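Local atomic coordinates of acyl-CoA thioester hydrolase HI0827 (Haemophilus influenzae Rd KW20, PDB entry 3BJK), a protein that probably hydrolyses acyl-coenzyme A thioesters with broad specificity, as a hexamer built from three hotdog-fold dimers. Residues L18-M23 against G35-S40; E52-R57 against S90-K95; V100-S105 against E110-T115; F121-N126 against R131-E136. The protein carries 1 engineered substitution. One frame throughout, in Å; residues are numbered along the deposited sequence.

Overall arrangement
The four contacts lie around one hotdog fold, an antiparallel sheet curled about helix 35-54. Contact 1 holds the start of that helix and contact 2 its end; their centres are about 21 Å apart, on opposite sides of the chain's centre. Contacts 3 and 4 both use strand 111-123, with centres about 35 Å apart. Contacts 1 and 3 touch where I38 meets T115. Contacts 2 and 4 are neighbours, with centres about 7 Å apart, and R131 NH1 of contact 4 probably bonds to A54 O of contact 2. Contacts 1, 2 and 3 all touch the second subunit. There R19 and K101 of one chain reach E52 of the other, and 1,2-ethanediol sits beside the R19–E52 pair.

Contact 1: L18-M23 against G35-S40; sequences LRTLAM and GGWIMS. With EDO (1,2-ethanediol), chain B.
T20 and W37 make the main apolar contact. The two side chains come from opposite directions. T20 CG2 meets the six-membered part of the indole at its edge, near the ring plane, with T20 CG2 to W37 CZ2 at 3.6 Å. W37 CH2 is almost as near to T20 CG2, at 3.8 Å. The indole leaves the helix with CG anti to the backbone N (chi1 178°), which carries the ring across to strand 15-21. L21 O lies obliquely to the ring, 4.5 Å from W37 CZ2.

No hydrogen bond joins the two segments. Within the helix, G36 O takes two donors. S40 OG reaches G36 O at 3.0 Å and S40 N reaches G36 O at 3.1 Å, from opposite faces of the carbonyl plane. The S40 hydroxyl is thus turned back onto its own helix.

R19 serves the dimer instead. Its extended chain brings R19 NH1 to O1 of a 1,2-ethanediol at 2.9 Å (145° at the hydrogen), at the guanidinium edge. The diol probably comes from the crystallisation liquor. R19 NH2 forms a salt bridge with E52 of the second subunit, and R19 NH1 also bonds to L17 O of that subunit.

In the fold, this is where the first turns of the central hotdog helix 35-54 face strand 15-21. T20 also packs on Q41 of that helix and on M44 of the second subunit. Strand 15-21 pairs with strand 77-87, while M39 rests on M66 and F68 of strand 58-68.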
loop_
_atom_site.group_PDB
_atom_site.type_symbol
_atom_site.label_atom_id
_atom_site.label_comp_id
_atom_site.label_asym_id
_atom_site.label_seq_id
_atom_site.Cartn_x
_atom_site.Cartn_y
_atom_site.Cartn_z
ATOM N N LEU C 18 -9.368 17.128 -7.105
ATOM C CA LEU C 18 -9.381 15.890 -6.376
ATOM C C LEU C 18 -10.012 16.117 -5.048
ATOM O O LEU C 18 -9.887 17.195 -4.493
ATOM C CB LEU C 18 -7.995 15.379 -6.046
ATOM C CG LEU C 18 -7.021 14.826 -7.074
ATOM C CD1 LEU C 18 -5.788 14.363 -6.291
ATOM C CD2 LEU C 18 -7.622 13.700 -7.837
ATOM N N ARG C 19 -10.660 15.075 -4.542
ATOM C CA ARG C 19 -11.290 15.086 -3.230
ATOM C C ARG C 19 -11.226 13.682 -2.623
ATOM O O ARG C 19 -11.676 12.700 -3.238
ATOM C CB ARG C 19 -12.744 15.523 -3.294
ATOM C CG ARG C 19 -13.347 15.847 -1.925
ATOM C CD ARG C 19 -14.621 16.647 -2.109
ATOM N NE ARG C 19 -15.214 17.234 -0.905
ATOM C CZ ARG C 19 -16.274 16.799 -0.237
ATOM N NH1 ARG C 19 -16.899 15.673 -0.544
ATOM N NH2 ARG C 19 -16.706 17.496 0.804
ATOM N N THR C 20 -10.751 13.616 -1.389
ATOM C CA THR C 20 -10.534 12.344 -0.725
ATOM C C THR C 20 -10.561 12.477 0.823
ATOM O O THR C 20 -10.699 13.552 1.344
ATOM C CB THR C 20 -9.285 11.593 -1.243
ATOM O OG1 THR C 20 -9.384 10.233 -0.863
ATOM C CG2 THR C 20 -7.987 12.122 -0.739
ATOM N N LEU C 21 -10.452 11.359 1.524
ATOM C CA LEU C 21 -10.394 11.358 2.978
ATOM C C LEU C 21 -8.967 11.000 3.417
ATOM O O LEU C 21 -8.376 10.039 2.916
ATOM C CB LEU C 21 -11.377 10.345 3.540
ATOM C CG LEU C 21 -11.606 10.537 5.052
ATOM C CD1 LEU C 21 -12.568 11.670 5.290
ATOM C CD2 LEU C 21 -12.102 9.284 5.709
ATOM N N ALA C 22 -8.435 11.742 4.381
ATOM C CA ALA C 22 -7.139 11.418 4.958
ATOM C C ALA C 22 -7.276 10.177 5.878
ATOM O O ALA C 22 -8.124 10.116 6.784
ATOM C CB ALA C 22 -6.561 12.591 5.678
ATOM N N MET C 23 -6.478 9.164 5.555
ATOM C CA MET C 23 -6.503 7.854 6.227
ATOM C C MET C 23 -5.267 7.557 7.126
ATOM O O MET C 23 -4.151 8.095 6.843
ATOM C CB MET C 23 -6.629 6.767 5.164
ATOM C CG MET C 23 -7.960 6.703 4.370
ATOM S SD MET C 23 -9.450 6.455 5.347
ATOM C CE MET C 23 -9.561 4.658 5.597
ATOM N N GLY C 35 3.780 14.376 4.431
ATOM C CA GLY C 35 3.991 15.372 3.359
ATOM C C GLY C 35 4.076 14.759 1.969
ATOM O O GLY C 35 3.590 15.325 1.013
ATOM N N GLY C 36 4.690 13.586 1.879
ATOM C CA GLY C 36 4.770 12.806 0.628
ATOM C C GLY C 36 3.426 12.457 0.034
ATOM O O GLY C 36 3.254 12.490 -1.178
ATOM N N TRP C 37 2.455 12.143 0.887
ATOM C CA TRP C 37 1.114 11.823 0.429
ATOM C C TRP C 37 0.481 13.100 -0.122
ATOM O O TRP C 37 -0.185 13.039 -1.145
ATOM C CB TRP C 37 0.271 11.205 1.561
ATOM C CG TRP C 37 -1.171 10.888 1.165
ATOM C CD1 TRP C 37 -1.622 9.758 0.587
ATOM C CD2 TRP C 37 -2.331 11.776 1.291
ATOM N NE1 TRP C 37 -2.983 9.852 0.364
ATOM C CE2 TRP C 37 -3.446 11.062 0.822
ATOM C CE3 TRP C 37 -2.518 13.077 1.784
ATOM C CZ2 TRP C 37 -4.739 11.604 0.798
ATOM C CZ3 TRP C 37 -3.801 13.605 1.807
ATOM C CH2 TRP C 37 -4.914 12.860 1.312
ATOM N N ILE C 38 0.665 14.222 0.576
ATOM C CA ILE C 38 0.094 15.521 0.154
ATOM C C ILE C 38 0.658 15.897 -1.233
ATOM O O ILE C 38 -0.083 16.227 -2.142
ATOM C CB ILE C 38 0.355 16.693 1.197
ATOM C CG1 ILE C 38 -0.167 16.317 2.585
ATOM C CG2 ILE C 38 -0.247 18.018 0.683
ATOM C CD1 ILE C 38 0.173 17.301 3.726
ATOM N N MET C 39 1.985 15.811 -1.376
ATOM C CA MET C 39 2.653 16.065 -2.670
ATOM C C MET C 39 2.108 15.216 -3.819
ATOM O O MET C 39 1.909 15.744 -4.948
ATOM C CB MET C 39 4.156 15.839 -2.515
ATOM C CG MET C 39 4.815 16.839 -1.571
ATOM S SD MET C 39 6.627 16.821 -1.603
ATOM C CE MET C 39 7.009 15.480 -0.642
ATOM N N SER C 40 1.882 13.919 -3.547
ATOM C CA SER C 40 1.307 12.973 -4.503
ATOM C C SER C 40 -0.084 13.366 -4.916
ATOM O O SER C 40 -0.402 13.309 -6.118
ATOM C CB SER C 40 1.259 11.558 -3.936
ATOM O OG SER C 40 2.546 11.074 -3.729
HETATM C C1 EDO B . -20.374 16.317 -0.754
HETATM O O1 EDO B . -19.681 15.690 0.342
HETATM C C2 EDO B . -20.105 17.834 -0.865
HETATM O O2 EDO B . -20.165 18.518 0.406
#

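Contact 2: E52-R57 against S90-K95; sequences EIAHGR and SSIKIK. With EDO (1,2-ethanediol), chain S.
I53 and A54 pack on I92, and the contact between the segments is wholly apolar. One atom carries it: I92 CD1 lies 3.8 Å from A54 CB and 4.2 Å from I53 CG2. The two isoleucines pass alongside each other, running in opposite senses. I53 CG2 stands anti to the backbone N, with CG1 anti to the carbonyl carbon (chi1 -68°), so the CG2 branch is the one that meets I92. Around this pair lie C84 of strand 77-87 and L141 of helix 139-148.

This is the C-terminal end of the central hotdog helix, lying against strand 91-101 of the sheet that curls about it.

Polar bonds finish the helix. H55 leaves helical geometry with positive phi (61°), and its ring folds back. H55 ND1 donates to E52 O at 3.0 Å, with the oxygen in the ring plane. The backbone bond from H55 N to the same oxygen is weak. G56 then adopts backbone angles suited to glycine alone.

The E52 carboxylate takes no part in the contact with the strand. A 1,2-ethanediol bridges both its oxygens: diol O2 donates to E52 OE1 at 2.9 Å, and diol O1 donates to E52 OE2 at 2.9 Å. E52 OE2 also forms a salt bridge with K101 of the second subunit, and the diol bonds to R19 NH1 of that subunit.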
loop_
_atom_site.group_PDB
_atom_site.type_symbol
_atom_site.label_atom_id
_atom_site.label_comp_id
_atom_site.label_asym_id
_atom_site.label_seq_id
_atom_site.Cartn_x
_atom_site.Cartn_y
_atom_site.Cartn_z
ATOM N N GLU C 52 -6.389 17.301 -19.205
ATOM C CA GLU C 52 -7.624 17.832 -19.750
ATOM C C GLU C 52 -7.303 18.905 -20.847
ATOM O O GLU C 52 -7.795 18.852 -21.963
ATOM C CB GLU C 52 -8.522 18.380 -18.638
ATOM C CG GLU C 52 -9.336 17.306 -17.900
ATOM C CD GLU C 52 -9.985 17.820 -16.608
ATOM O OE1 GLU C 52 -9.517 18.839 -16.019
ATOM O OE2 GLU C 52 -10.958 17.178 -16.177
ATOM N N ILE C 53 -6.423 19.821 -20.499
ATOM C CA ILE C 53 -5.999 20.930 -21.341
ATOM C C ILE C 53 -5.178 20.430 -22.537
ATOM O O ILE C 53 -5.371 20.891 -23.654
ATOM C CB ILE C 53 -5.182 21.964 -20.480
ATOM C CG1 ILE C 53 -6.124 22.634 -19.470
ATOM C CG2 ILE C 53 -4.402 23.025 -21.353
ATOM C CD1 ILE C 53 -5.409 23.514 -18.533
ATOM N N ALA C 54 -4.278 19.494 -22.272
ATOM C CA ALA C 54 -3.368 18.953 -23.284
ATOM C C ALA C 54 -4.036 17.972 -24.228
ATOM O O ALA C 54 -3.459 17.646 -25.274
ATOM C CB ALA C 54 -2.163 18.261 -22.584
ATOM N N HIS C 55 -5.236 17.503 -23.866
ATOM C CA HIS C 55 -5.989 16.507 -24.639
ATOM C C HIS C 55 -5.194 15.203 -24.740
ATOM O O HIS C 55 -5.139 14.579 -25.781
ATOM C CB HIS C 55 -6.386 17.050 -26.022
ATOM C CG HIS C 55 -7.664 17.836 -26.016
ATOM N ND1 HIS C 55 -8.181 18.415 -24.870
ATOM C CD2 HIS C 55 -8.519 18.159 -27.016
ATOM C CE1 HIS C 55 -9.317 19.027 -25.162
ATOM N NE2 HIS C 55 -9.539 18.896 -26.458
ATOM N N GLY C 56 -4.540 14.814 -23.640
ATOM C CA GLY C 56 -3.768 13.597 -23.624
ATOM C C GLY C 56 -2.675 13.558 -22.589
ATOM O O GLY C 56 -2.688 14.344 -21.634
ATOM N N ARG C 57 -1.729 12.638 -22.796
ATOM C CA ARG C 57 -0.671 12.329 -21.817
ATOM C C ARG C 57 0.184 13.569 -21.526
ATOM O O ARG C 57 0.394 14.407 -22.408
ATOM C CB ARG C 57 0.252 11.210 -22.331
ATOM C CG ARG C 57 -0.236 9.772 -22.093
ATOM C CD ARG C 57 0.467 8.767 -23.081
ATOM N NE ARG C 57 -0.003 7.385 -22.884
ATOM C CZ ARG C 57 0.595 6.440 -22.133
ATOM N NH1 ARG C 57 1.743 6.668 -21.503
ATOM N NH2 ARG C 57 0.045 5.225 -22.027
ATOM N N SER C 90 3.775 23.341 -25.482
ATOM C CA SER C 90 3.667 22.012 -24.915
ATOM C C SER C 90 3.528 22.043 -23.386
ATOM O O SER C 90 3.036 21.085 -22.771
ATOM C CB SER C 90 4.895 21.185 -25.328
ATOM O OG SER C 90 6.119 21.783 -24.860
ATOM N N SER C 91 3.926 23.147 -22.757
ATOM C CA SER C 91 3.934 23.186 -21.259
ATOM C C SER C 91 2.620 23.756 -20.667
ATOM O O SER C 91 1.907 24.562 -21.298
ATOM C CB SER C 91 5.111 24.004 -20.747
ATOM O OG SER C 91 4.992 25.326 -21.212
ATOM N N ILE C 92 2.299 23.332 -19.453
ATOM C CA ILE C 92 1.147 23.809 -18.745
ATOM C C ILE C 92 1.571 24.059 -17.301
ATOM O O ILE C 92 2.052 23.151 -16.634
ATOM C CB ILE C 92 0.043 22.733 -18.743
ATOM C CG1 ILE C 92 -0.314 22.379 -20.173
ATOM C CG2 ILE C 92 -1.193 23.218 -18.037
ATOM C CD1 ILE C 92 -0.848 21.066 -20.332
ATOM N N LYS C 93 1.355 25.271 -16.817
ATOM C CA LYS C 93 1.784 25.652 -15.454
ATOM C C LYS C 93 0.490 25.763 -14.624
ATOM O O LYS C 93 -0.455 26.432 -15.051
ATOM C CB LYS C 93 2.556 26.970 -15.569
ATOM C CG LYS C 93 3.124 27.597 -14.292
ATOM C CD LYS C 93 3.916 28.861 -14.632
ATOM C CE LYS C 93 4.567 29.435 -13.387
ATOM N NZ LYS C 93 5.156 30.780 -13.575
ATOM N N ILE C 94 0.428 25.085 -13.476
ATOM C CA ILE C 94 -0.795 24.992 -12.718
ATOM C C ILE C 94 -0.441 25.291 -11.259
ATOM O O ILE C 94 0.473 24.682 -10.721
ATOM C CB ILE C 94 -1.500 23.608 -12.838
ATOM C CG1 ILE C 94 -2.039 23.417 -14.245
ATOM C CG2 ILE C 94 -2.640 23.511 -11.789
ATOM C CD1 ILE C 94 -2.436 22.117 -14.597
ATOM N N LYS C 95 -1.133 26.247 -10.650
ATOM C CA LYS C 95 -1.079 26.402 -9.176
ATOM C C LYS C 95 -2.120 25.487 -8.500
ATOM O O LYS C 95 -3.322 25.516 -8.846
ATOM C CB LYS C 95 -1.286 27.845 -8.781
ATOM C CG LYS C 95 -0.991 28.138 -7.262
ATOM C CD LYS C 95 -1.407 29.529 -6.941
ATOM C CE LYS C 95 -0.995 29.946 -5.515
ATOM N NZ LYS C 95 -0.706 28.802 -4.685
HETATM C C1 EDO S . -12.298 19.577 -13.441
HETATM O O1 EDO S . -12.363 19.344 -14.869
HETATM C C2 EDO S . -10.879 19.955 -13.003
HETATM O O2 EDO S . -9.910 18.920 -13.178
#

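Contact 3: V100-S105 against E110-T115; sequences VKKVAS and ERYCVT
E110 O receives K102 N at 2.9 Å in a nearly straight bond (172° at the hydrogen). K101 CA adds a CA-H...O contact to E110 O at 3.4 Å. V100 O is held in a similar way, by Y112 N at 3.2 Å and by R111 CA at 3.1 Å. V100 N donates to Y112 O at 3.0 Å.

These bonds join strands 91-101 and 111-123 as an antiparallel beta hairpin of the hotdog sheet. V100–Y112 is a hydrogen-bonded pair and K101–R111 a non-hydrogen-bonded one. Further along, V114 and T115 both face V98, a classic beta bulge.

K101 and R111 run side by side on one face of the sheet. K101 CE lies over a face of the guanidinium, 3.6 Å from R111 CZ. The two cations come close, but K101 NZ has a salt bridge to E52 of the second subunit, which probably offsets their charge.

V100 and Y112 lie on the other face, and V114 points toward segment 100-105. V100 CG2 meets V114 CG1 at 3.9 Å, the two side chains crossing at about a right angle. The bent chain of K102 passes the Y112 hydroxyl with its CE and ends in a salt bridge to D76.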
loop_
_atom_site.group_PDB
_atom_site.type_symbol
_atom_site.label_atom_id
_atom_site.label_comp_id
_atom_site.label_asym_id
_atom_site.label_seq_id
_atom_site.Cartn_x
_atom_site.Cartn_y
_atom_site.Cartn_z
ATOM N N VAL C 100 -8.556 21.548 3.429
ATOM C CA VAL C 100 -9.190 20.574 4.317
ATOM C C VAL C 100 -10.565 21.086 4.772
ATOM O O VAL C 100 -10.794 22.297 4.932
ATOM C CB VAL C 100 -8.272 20.313 5.562
ATOM C CG1 VAL C 100 -9.019 19.867 6.753
ATOM C CG2 VAL C 100 -7.115 19.347 5.205
ATOM N N LYS C 101 -11.474 20.137 4.980
ATOM C CA LYS C 101 -12.756 20.364 5.662
ATOM C C LYS C 101 -12.909 19.396 6.843
ATOM O O LYS C 101 -12.753 18.173 6.669
ATOM C CB LYS C 101 -13.907 20.171 4.661
ATOM C CG LYS C 101 -15.325 20.448 5.197
ATOM C CD LYS C 101 -16.373 20.087 4.114
ATOM C CE LYS C 101 -17.755 20.427 4.472
ATOM N NZ LYS C 101 -18.753 20.182 3.383
ATOM N N LYS C 102 -13.193 19.948 8.028
ATOM C CA LYS C 102 -13.476 19.175 9.236
ATOM C C LYS C 102 -14.946 18.749 9.207
ATOM O O LYS C 102 -15.849 19.587 9.313
ATOM C CB LYS C 102 -13.287 20.018 10.519
ATOM C CG LYS C 102 -11.942 20.701 10.700
ATOM C CD LYS C 102 -10.835 19.718 10.590
ATOM C CE LYS C 102 -9.767 19.930 11.653
ATOM N NZ LYS C 102 -8.730 18.840 11.553
ATOM N N VAL C 103 -15.169 17.445 9.098
ATOM C CA VAL C 103 -16.536 16.859 9.066
ATOM C C VAL C 103 -16.831 15.966 10.271
ATOM O O VAL C 103 -18.010 15.794 10.636
ATOM C CB VAL C 103 -16.789 16.057 7.755
ATOM C CG1 VAL C 103 -16.626 16.966 6.528
ATOM C CG2 VAL C 103 -15.814 14.865 7.629
ATOM N N ALA C 104 -15.782 15.391 10.872
ATOM C CA ALA C 104 -15.936 14.523 12.061
ATOM C C ALA C 104 -14.885 14.770 13.151
ATOM O O ALA C 104 -14.747 13.960 14.079
ATOM C CB ALA C 104 -15.937 13.052 11.663
ATOM N N SER C 105 -14.177 15.893 13.048
ATOM C CA SER C 105 -13.328 16.417 14.114
ATOM C C SER C 105 -13.752 17.858 14.353
ATOM O O SER C 105 -14.459 18.430 13.537
ATOM C CB SER C 105 -11.878 16.406 13.678
ATOM O OG SER C 105 -11.550 17.662 13.109
ATOM N N GLU C 110 -15.403 23.732 9.629
ATOM C CA GLU C 110 -14.201 24.540 9.378
ATOM C C GLU C 110 -13.399 24.094 8.139
ATOM O O GLU C 110 -13.145 22.890 7.949
ATOM C CB GLU C 110 -13.299 24.546 10.634
ATOM C CG GLU C 110 -11.969 25.267 10.424
ATOM C CD GLU C 110 -11.142 25.424 11.691
ATOM O OE1 GLU C 110 -10.484 24.433 12.116
ATOM O OE2 GLU C 110 -11.121 26.557 12.228
ATOM N N ARG C 111 -12.990 25.066 7.312
ATOM C CA ARG C 111 -12.177 24.803 6.121
ATOM C C ARG C 111 -11.005 25.775 6.040
ATOM O O ARG C 111 -11.155 26.960 6.364
ATOM C CB ARG C 111 -12.966 24.916 4.803
ATOM C CG ARG C 111 -14.367 24.332 4.830
ATOM C CD ARG C 111 -15.127 24.529 3.501
ATOM N NE ARG C 111 -16.577 24.587 3.757
ATOM C CZ ARG C 111 -17.514 23.798 3.214
ATOM N NH1 ARG C 111 -17.218 22.843 2.321
ATOM N NH2 ARG C 111 -18.775 23.967 3.569
ATOM N N TYR C 112 -9.847 25.276 5.614
ATOM C CA TYR C 112 -8.691 26.129 5.386
ATOM C C TYR C 112 -7.622 25.497 4.507
ATOM O O TYR C 112 -7.613 24.283 4.299
ATOM C CB TYR C 112 -8.082 26.569 6.716
ATOM C CG TYR C 112 -7.791 25.421 7.617
ATOM C CD1 TYR C 112 -6.613 24.696 7.516
ATOM C CD2 TYR C 112 -8.711 25.041 8.563
ATOM C CE1 TYR C 112 -6.363 23.639 8.366
ATOM C CE2 TYR C 112 -8.492 23.983 9.398
ATOM C CZ TYR C 112 -7.318 23.285 9.322
ATOM O OH TYR C 112 -7.142 22.224 10.212
ATOM N N CYS C 113 -6.767 26.376 3.970
ATOM C CA CYS C 113 -5.726 25.998 3.012
ATOM C C CYS C 113 -4.546 25.459 3.817
ATOM O O CYS C 113 -4.083 26.113 4.739
ATOM C CB CYS C 113 -5.284 27.214 2.182
ATOM S SG CYS C 113 -4.157 26.690 0.961
ATOM N N VAL C 114 -4.147 24.240 3.530
ATOM C CA VAL C 114 -3.042 23.593 4.228
ATOM C C VAL C 114 -1.736 23.574 3.443
ATOM O O VAL C 114 -0.687 23.547 4.051
ATOM C CB VAL C 114 -3.421 22.126 4.689
ATOM C CG1 VAL C 114 -4.490 22.209 5.714
ATOM C CG2 VAL C 114 -3.856 21.237 3.536
ATOM N N THR C 115 -1.811 23.587 2.110
ATOM C CA THR C 115 -0.638 23.376 1.234
ATOM C C THR C 115 -0.872 24.044 -0.130
ATOM O O THR C 115 -2.050 24.188 -0.616
ATOM C CB THR C 115 -0.345 21.824 0.959
ATOM O OG1 THR C 115 -0.616 21.026 2.116
ATOM C CG2 THR C 115 1.090 21.599 0.554
#

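Contact 4: F121-N126 against R131-E136; sequences FVAVDN and RTIPRE
R131 folds its side chain against A123 and V124. The guanidinium lies flat over the alanine methyl: A123 CB sits 3.9 Å from its plane, offset toward the rim. The group is turned edge-on to V124. R131 NE donates to V124 O at 2.7 Å, with the oxygen close to the guanidinium plane. Relative to the V124 carbonyl, the donor stands 63° out of the plane, so it is not on a lone pair. R131 CG lies between the backbone N and the carbonyl carbon (chi1 66°), which turns the chain back over V124, and from CG to NE it is extended.

The backbone of R131 adds a second bond, R131 N to A123 O at 3.0 Å. Backbone and side chain of one arginine thus hold two successive carbonyls, A123 O and V124 O.

The methyl of A123 is shared. A123 CB also meets I133 CG1 at 3.9 Å and R131 O at 3.5 Å, so the 131-136 loop covers one side of it; A54 of the central helix also packs on A123. I133 in turn packs on V87 and I92.

The far end of R131 is held as well. R131 NH1 bonds to A54 O and R131 NH2 to R57 O, so NE and both terminal nitrogens grip backbone carbonyls. These bonds fix the rotation of the group. In the turn between the segments, D125 OD1 accepts from R129 N.

Here the chain turns back on itself after strand 111-123 of the hotdog sheet. The arginine ties that strand to the end of the central hotdog helix, in the loop that leads to helix 139-148.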
loop_
_atom_site.group_PDB
_atom_site.type_symbol
_atom_site.label_atom_id
_atom_site.label_comp_id
_atom_site.label_asym_id
_atom_site.label_seq_id
_atom_site.Cartn_x
_atom_site.Cartn_y
_atom_site.Cartn_z
ATOM N N PHE C 121 3.841 20.933 -16.218
ATOM C CA PHE C 121 3.677 19.699 -16.952
ATOM C C PHE C 121 4.012 19.927 -18.399
ATOM O O PHE C 121 3.935 21.038 -18.880
ATOM C CB PHE C 121 2.208 19.265 -16.895
ATOM C CG PHE C 121 1.703 19.086 -15.501
ATOM C CD1 PHE C 121 1.855 17.863 -14.854
ATOM C CD2 PHE C 121 1.148 20.139 -14.821
ATOM C CE1 PHE C 121 1.431 17.672 -13.591
ATOM C CE2 PHE C 121 0.720 19.959 -13.499
ATOM C CZ PHE C 121 0.852 18.707 -12.899
ATOM N N VAL C 122 4.378 18.858 -19.093
ATOM C CA VAL C 122 4.608 18.916 -20.514
ATOM C C VAL C 122 3.809 17.785 -21.180
ATOM O O VAL C 122 3.860 16.645 -20.741
ATOM C CB VAL C 122 6.127 18.848 -20.842
ATOM C CG1 VAL C 122 6.362 18.815 -22.337
ATOM C CG2 VAL C 122 6.829 20.051 -20.195
ATOM N N ALA C 123 3.007 18.165 -22.159
ATOM C CA ALA C 123 2.338 17.253 -23.062
ATOM C C ALA C 123 3.345 16.358 -23.833
ATOM O O ALA C 123 4.334 16.839 -24.381
ATOM C CB ALA C 123 1.509 18.064 -24.041
ATOM N N VAL C 124 3.080 15.048 -23.826
ATOM C CA VAL C 124 3.961 14.041 -24.388
ATOM C C VAL C 124 3.185 13.044 -25.251
ATOM O O VAL C 124 1.983 12.847 -25.076
ATOM C CB VAL C 124 4.763 13.234 -23.314
ATOM C CG1 VAL C 124 5.775 14.134 -22.612
ATOM C CG2 VAL C 124 3.882 12.536 -22.295
ATOM N N ASP C 125 3.899 12.410 -26.161
ATOM C CA ASP C 125 3.379 11.297 -26.947
ATOM C C ASP C 125 3.536 9.960 -26.194
ATOM O O ASP C 125 3.972 9.944 -25.046
ATOM C CB ASP C 125 4.077 11.260 -28.326
ATOM C CG ASP C 125 5.610 11.048 -28.245
ATOM O OD1 ASP C 125 6.119 10.428 -27.274
ATOM O OD2 ASP C 125 6.306 11.504 -29.191
ATOM N N ASN C 126 3.155 8.870 -26.874
ATOM C CA ASN C 126 3.404 7.457 -26.488
ATOM C C ASN C 126 4.817 7.162 -25.956
ATOM O O ASN C 126 4.978 6.385 -25.000
ATOM C CB ASN C 126 3.127 6.559 -27.710
ATOM C CG ASN C 126 3.263 5.063 -27.415
ATOM O OD1 ASN C 126 3.101 4.626 -26.276
ATOM N ND2 ASN C 126 3.524 4.261 -28.475
ATOM N N ARG C 131 5.082 16.972 -27.234
ATOM C CA ARG C 131 4.080 17.153 -28.274
ATOM C C ARG C 131 3.296 18.430 -28.102
ATOM O O ARG C 131 3.145 18.931 -27.000
ATOM C CB ARG C 131 3.138 15.943 -28.368
ATOM C CG ARG C 131 2.282 15.742 -27.169
ATOM C CD ARG C 131 1.078 14.775 -27.407
ATOM N NE ARG C 131 0.320 14.751 -26.147
ATOM C CZ ARG C 131 -0.819 15.414 -25.893
ATOM N NH1 ARG C 131 -1.435 16.152 -26.800
ATOM N NH2 ARG C 131 -1.348 15.342 -24.691
ATOM N N THR C 132 2.779 18.926 -29.217
ATOM C CA THR C 132 2.125 20.225 -29.270
ATOM C C THR C 132 0.699 20.116 -28.782
ATOM O O THR C 132 -0.050 19.297 -29.261
ATOM C CB THR C 132 2.112 20.756 -30.692
ATOM O OG1 THR C 132 3.471 20.943 -31.129
ATOM C CG2 THR C 132 1.354 22.084 -30.776
ATOM N N ILE C 133 0.333 20.949 -27.817
ATOM C CA ILE C 133 -1.040 20.977 -27.332
ATOM C C ILE C 133 -1.972 21.404 -28.470
ATOM O O ILE C 133 -1.724 22.429 -29.097
ATOM C CB ILE C 133 -1.166 21.937 -26.153
ATOM C CG1 ILE C 133 -0.342 21.390 -24.962
ATOM C CG2 ILE C 133 -2.619 22.098 -25.745
ATOM C CD1 ILE C 133 -0.149 22.349 -23.924
ATOM N N PRO C 134 -3.040 20.614 -28.743
ATOM C CA PRO C 134 -3.957 20.985 -29.816
ATOM C C PRO C 134 -4.706 22.257 -29.470
ATOM O O PRO C 134 -5.286 22.358 -28.397
ATOM C CB PRO C 134 -4.923 19.785 -29.927
ATOM C CG PRO C 134 -4.861 19.106 -28.659
ATOM C CD PRO C 134 -3.468 19.368 -28.081
ATOM N N ARG C 135 -4.687 23.214 -30.390
ATOM C CA ARG C 135 -5.259 24.538 -30.163
ATOM C C ARG C 135 -6.653 24.661 -30.766
ATOM O O ARG C 135 -7.467 25.435 -30.286
ATOM C CB ARG C 135 -4.347 25.594 -30.776
ATOM C CG ARG C 135 -2.971 25.624 -30.185
ATOM C CD ARG C 135 -2.917 26.620 -29.068
ATOM N NE ARG C 135 -1.924 26.277 -28.071
ATOM C CZ ARG C 135 -1.629 27.047 -27.031
ATOM N NH1 ARG C 135 -2.267 28.198 -26.817
ATOM N NH2 ARG C 135 -0.708 26.640 -26.172
ATOM N N GLU C 136 -6.904 23.897 -31.824
ATOM C CA GLU C 136 -8.200 23.851 -32.504
ATOM C C GLU C 136 -9.171 22.844 -31.838
ATOM O O GLU C 136 -8.786 21.727 -31.482
ATOM C CB GLU C 136 -7.973 23.537 -34.009
ATOM C CG GLU C 136 -7.718 22.038 -34.410
ATOM C CD GLU C 136 -6.631 21.277 -33.548
ATOM O OE1 GLU C 136 -5.604 21.901 -32.986
ATOM O OE2 GLU C 136 -6.824 20.012 -33.426
#